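Phosphodiesterase (Trypanosoma brucei brucei, PDB 5H2Q) is a phosphodiesterase of the HD clan, with a largely helical fold that holds a zinc and a magnesium ion. Local coordinates at residues Y110-E115 and T220-D225. Sequence-based numbering, arbitrary orientation.
Sequences YEKLTE and TSYNVD
Tyr222 reaches across from the loop before helix 227-242 and gives its phenol proton to the backbone carbonyl of Lys112, with OH 2.6 Å from O. The bond lies in the carbonyl plane, at a C=O...OH angle of 146°, and the acceptor sits at the edge of the ring, in its plane. A chi1 of -174°, which sets CG opposite the backbone N, sends the Tyr222 ring out toward Lys112. The Lys112 chain runs obliquely past the CE2 edge, set to one side of the ring plane: its CB comes 3.7 Å from CE2 of Tyr222, and a bend at chi2 (-64°) brings CD back alongside, 4.1 Å from that same CE2, while the amine leads away. Val224 CG1 packs 3.3 Å from Lys112 O, a close van der Waals contact beside the hydrogen bond. Beyond the carbonyl, Leu113 is buried against Met234 and Leu121, and Thr114 N-caps helix 115-127. Tyr222 OH is also hydrogen-bonded to Thr233 OG1, and Val224 O to Arg230, both on helix 227-242. One short polar bond, edged by aliphatic carbon, thus joins two interhelical loops at the protein surface, and the second bond at the hydroxyl should limit rotation of the phenol O-H.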
ATOM      1  N   TYR A 110     -11.112  -8.602   9.678  1.00 14.47           N
ATOM      2  CA  TYR A 110     -11.090  -9.981   9.173  1.00 13.98           C
ATOM      3  C   TYR A 110     -12.521 -10.593   9.183  1.00 17.77           C
ATOM      4  O   TYR A 110     -12.793 -11.474   8.375  1.00 16.65           O
ATOM      5  CB  TYR A 110     -10.119 -10.873   9.985  1.00 14.68           C
ATOM      6  CG  TYR A 110     -10.629 -11.243  11.356  1.00 15.23           C
ATOM      7  CD1 TYR A 110     -11.392 -12.396  11.553  1.00 18.60           C
ATOM      8  CD2 TYR A 110     -10.368 -10.437  12.459  1.00 15.87           C
ATOM      9  CE1 TYR A 110     -11.910 -12.714  12.813  1.00 18.79           C
ATOM     10  CE2 TYR A 110     -10.900 -10.732  13.713  1.00 17.01           C
ATOM     11  CZ  TYR A 110     -11.659 -11.880  13.889  1.00 18.73           C
ATOM     12  OH  TYR A 110     -12.123 -12.178  15.158  1.00 20.04           O
ATOM     13  N   GLU A 111     -13.407 -10.139  10.109  1.00 14.60           N
ATOM     14  CA  GLU A 111     -14.792 -10.644  10.150  1.00 14.04           C
ATOM     15  C   GLU A 111     -15.599 -10.279   8.902  1.00 17.51           C
ATOM     16  O   GLU A 111     -16.587 -10.959   8.594  1.00 17.87           O
ATOM     17  CB  GLU A 111     -15.531 -10.088  11.375  1.00 14.53           C
ATOM     18  CG  GLU A 111     -14.835 -10.399  12.693  1.00 15.95           C
ATOM     19  CD  GLU A 111     -15.676 -10.056  13.902  1.00 26.65           C
ATOM     20  OE1 GLU A 111     -16.355  -9.004  13.861  1.00 19.15           O
ATOM     21  OE2 GLU A 111     -15.698 -10.857  14.868  1.00 19.04           O
ATOM     22  N   LYS A 112     -15.179  -9.200   8.195  1.00 14.96           N
ATOM     23  CA  LYS A 112     -15.878  -8.699   7.011  1.00 16.03           C
ATOM     24  C   LYS A 112     -15.389  -9.327   5.702  1.00 22.40           C
ATOM     25  O   LYS A 112     -15.931  -9.006   4.641  1.00 23.44           O
ATOM     26  CB  LYS A 112     -15.713  -7.170   6.907  1.00 18.54           C
ATOM     27  CG  LYS A 112     -15.856  -6.353   8.214  1.00 28.77           C
ATOM     28  CD  LYS A 112     -17.248  -6.445   8.824  1.00 32.04           C
ATOM     29  CE  LYS A 112     -17.374  -5.512   9.995  1.00 32.29           C
ATOM     30  NZ  LYS A 112     -18.559  -5.844  10.820  1.00 30.91           N
ATOM     31  N   LEU A 113     -14.339 -10.177   5.762  1.00 16.82           N
ATOM     32  CA  LEU A 113     -13.740 -10.795   4.586  1.00 14.87           C
ATOM     33  C   LEU A 113     -13.481 -12.253   4.831  1.00 18.05           C
ATOM     34  O   LEU A 113     -13.283 -12.644   5.972  1.00 18.50           O
ATOM     35  CB  LEU A 113     -12.369 -10.116   4.296  1.00 13.69           C
ATOM     36  CG  LEU A 113     -12.399  -8.637   3.857  1.00 17.98           C
ATOM     37  CD1 LEU A 113     -10.976  -8.115   3.668  1.00 19.46           C
ATOM     38  CD2 LEU A 113     -13.245  -8.458   2.566  1.00 19.67           C
ATOM     39  N   THR A 114     -13.416 -13.061   3.772  1.00 13.48           N
ATOM     40  CA  THR A 114     -13.059 -14.451   3.975  1.00 13.85           C
ATOM     41  C   THR A 114     -11.550 -14.495   4.243  1.00 17.62           C
ATOM     42  O   THR A 114     -10.827 -13.562   3.898  1.00 14.69           O
ATOM     43  CB  THR A 114     -13.370 -15.313   2.750  1.00 16.56           C
ATOM     44  OG1 THR A 114     -12.531 -14.925   1.656  1.00 18.47           O
ATOM     45  CG2 THR A 114     -14.866 -15.288   2.350  1.00 18.81           C
ATOM     46  N   GLU A 115     -11.081 -15.596   4.828  1.00 14.94           N
ATOM     47  CA  GLU A 115      -9.671 -15.856   5.088  1.00 14.06           C
ATOM     48  C   GLU A 115      -8.839 -15.761   3.799  1.00 16.64           C
ATOM     49  O   GLU A 115      -7.755 -15.156   3.814  1.00 14.67           O
ATOM     50  CB  GLU A 115      -9.578 -17.260   5.658  1.00 15.85           C
ATOM     51  CG  GLU A 115      -8.441 -17.442   6.611  1.00 17.18           C
ATOM     52  CD  GLU A 115      -8.620 -18.696   7.436  1.00 11.82           C
ATOM     53  OE1 GLU A 115      -9.012 -19.746   6.873  1.00 20.30           O
ATOM     54  OE2 GLU A 115      -8.318 -18.624   8.641  1.00 18.17           O
ATOM     55  N   THR A 220     -27.469  -0.137   3.181  1.00 53.13           N
ATOM     56  CA  THR A 220     -28.277  -1.338   3.399  1.00 53.38           C
ATOM     57  C   THR A 220     -27.297  -2.360   4.006  1.00 56.94           C
ATOM     58  O   THR A 220     -26.185  -2.505   3.489  1.00 57.75           O
ATOM     59  CB  THR A 220     -28.890  -1.857   2.088  1.00 65.63           C
ATOM     60  OG1 THR A 220     -27.863  -2.011   1.105  1.00 67.69           O
ATOM     61  CG2 THR A 220     -30.009  -0.968   1.565  1.00 66.34           C
ATOM     62  N   SER A 221     -27.686  -3.014   5.122  1.00 51.78           N
ATOM     63  CA  SER A 221     -26.907  -3.998   5.896  1.00 50.66           C
ATOM     64  C   SER A 221     -25.805  -4.745   5.107  1.00 52.21           C
ATOM     65  O   SER A 221     -26.087  -5.351   4.065  1.00 51.95           O
ATOM     66  CB  SER A 221     -27.841  -5.001   6.569  1.00 54.65           C
ATOM     67  OG  SER A 221     -27.135  -5.903   7.404  1.00 65.59           O
ATOM     68  N   TYR A 222     -24.549  -4.687   5.618  1.00 46.13           N
ATOM     69  CA  TYR A 222     -23.382  -5.355   5.022  1.00 44.33           C
ATOM     70  C   TYR A 222     -23.670  -6.833   4.802  1.00 45.87           C
ATOM     71  O   TYR A 222     -24.185  -7.488   5.700  1.00 44.88           O
ATOM     72  CB  TYR A 222     -22.112  -5.161   5.882  1.00 44.62           C
ATOM     73  CG  TYR A 222     -20.861  -5.718   5.237  1.00 44.99           C
ATOM     74  CD1 TYR A 222     -20.396  -5.216   4.026  1.00 46.66           C
ATOM     75  CD2 TYR A 222     -20.154  -6.761   5.824  1.00 45.62           C
ATOM     76  CE1 TYR A 222     -19.246  -5.717   3.426  1.00 45.71           C
ATOM     77  CE2 TYR A 222     -19.006  -7.284   5.224  1.00 46.02           C
ATOM     78  CZ  TYR A 222     -18.561  -6.760   4.020  1.00 48.05           C
ATOM     79  OH  TYR A 222     -17.442  -7.251   3.396  1.00 38.00           O
ATOM     80  N   ASN A 223     -23.447  -7.321   3.580  1.00 41.70           N
ATOM     81  CA  ASN A 223     -23.707  -8.703   3.213  1.00 41.43           C
ATOM     82  C   ASN A 223     -22.388  -9.409   2.914  1.00 45.33           C
ATOM     83  O   ASN A 223     -21.892  -9.355   1.790  1.00 43.52           O
ATOM     84  CB  ASN A 223     -24.687  -8.786   2.026  1.00 42.38           C
ATOM     85  CG  ASN A 223     -25.174 -10.181   1.694  1.00 68.12           C
ATOM     86  OD1 ASN A 223     -25.026 -11.131   2.466  1.00 62.78           O
ATOM     87  ND2 ASN A 223     -25.795 -10.331   0.534  1.00 62.36           N
ATOM     88  N   VAL A 224     -21.828 -10.083   3.938  1.00 43.88           N
ATOM     89  CA  VAL A 224     -20.564 -10.830   3.852  1.00 44.29           C
ATOM     90  C   VAL A 224     -20.684 -12.041   2.936  1.00 49.11           C
ATOM     91  O   VAL A 224     -19.675 -12.657   2.592  1.00 48.65           O
ATOM     92  CB  VAL A 224     -19.967 -11.203   5.229  1.00 48.32           C
ATOM     93  CG1 VAL A 224     -18.449 -11.049   5.217  1.00 47.64           C
ATOM     94  CG2 VAL A 224     -20.587 -10.383   6.357  1.00 48.28           C
ATOM     95  N   ASP A 225     -21.929 -12.380   2.552  1.00 46.80           N
ATOM     96  CA  ASP A 225     -22.278 -13.432   1.601  1.00 47.12           C
ATOM     97  C   ASP A 225     -22.161 -12.856   0.170  1.00 50.95           C
ATOM     98  O   ASP A 225     -22.018 -13.632  -0.772  1.00 51.70           O
ATOM     99  CB  ASP A 225     -23.708 -13.960   1.910  1.00 49.27           C
ATOM    100  CG  ASP A 225     -24.324 -14.942   0.922  1.00 62.03           C
ATOM    101  OD1 ASP A 225     -24.776 -14.494  -0.159  1.00 62.60           O
ATOM    102  OD2 ASP A 225     -24.461 -16.134   1.279  1.00 67.73           O
TER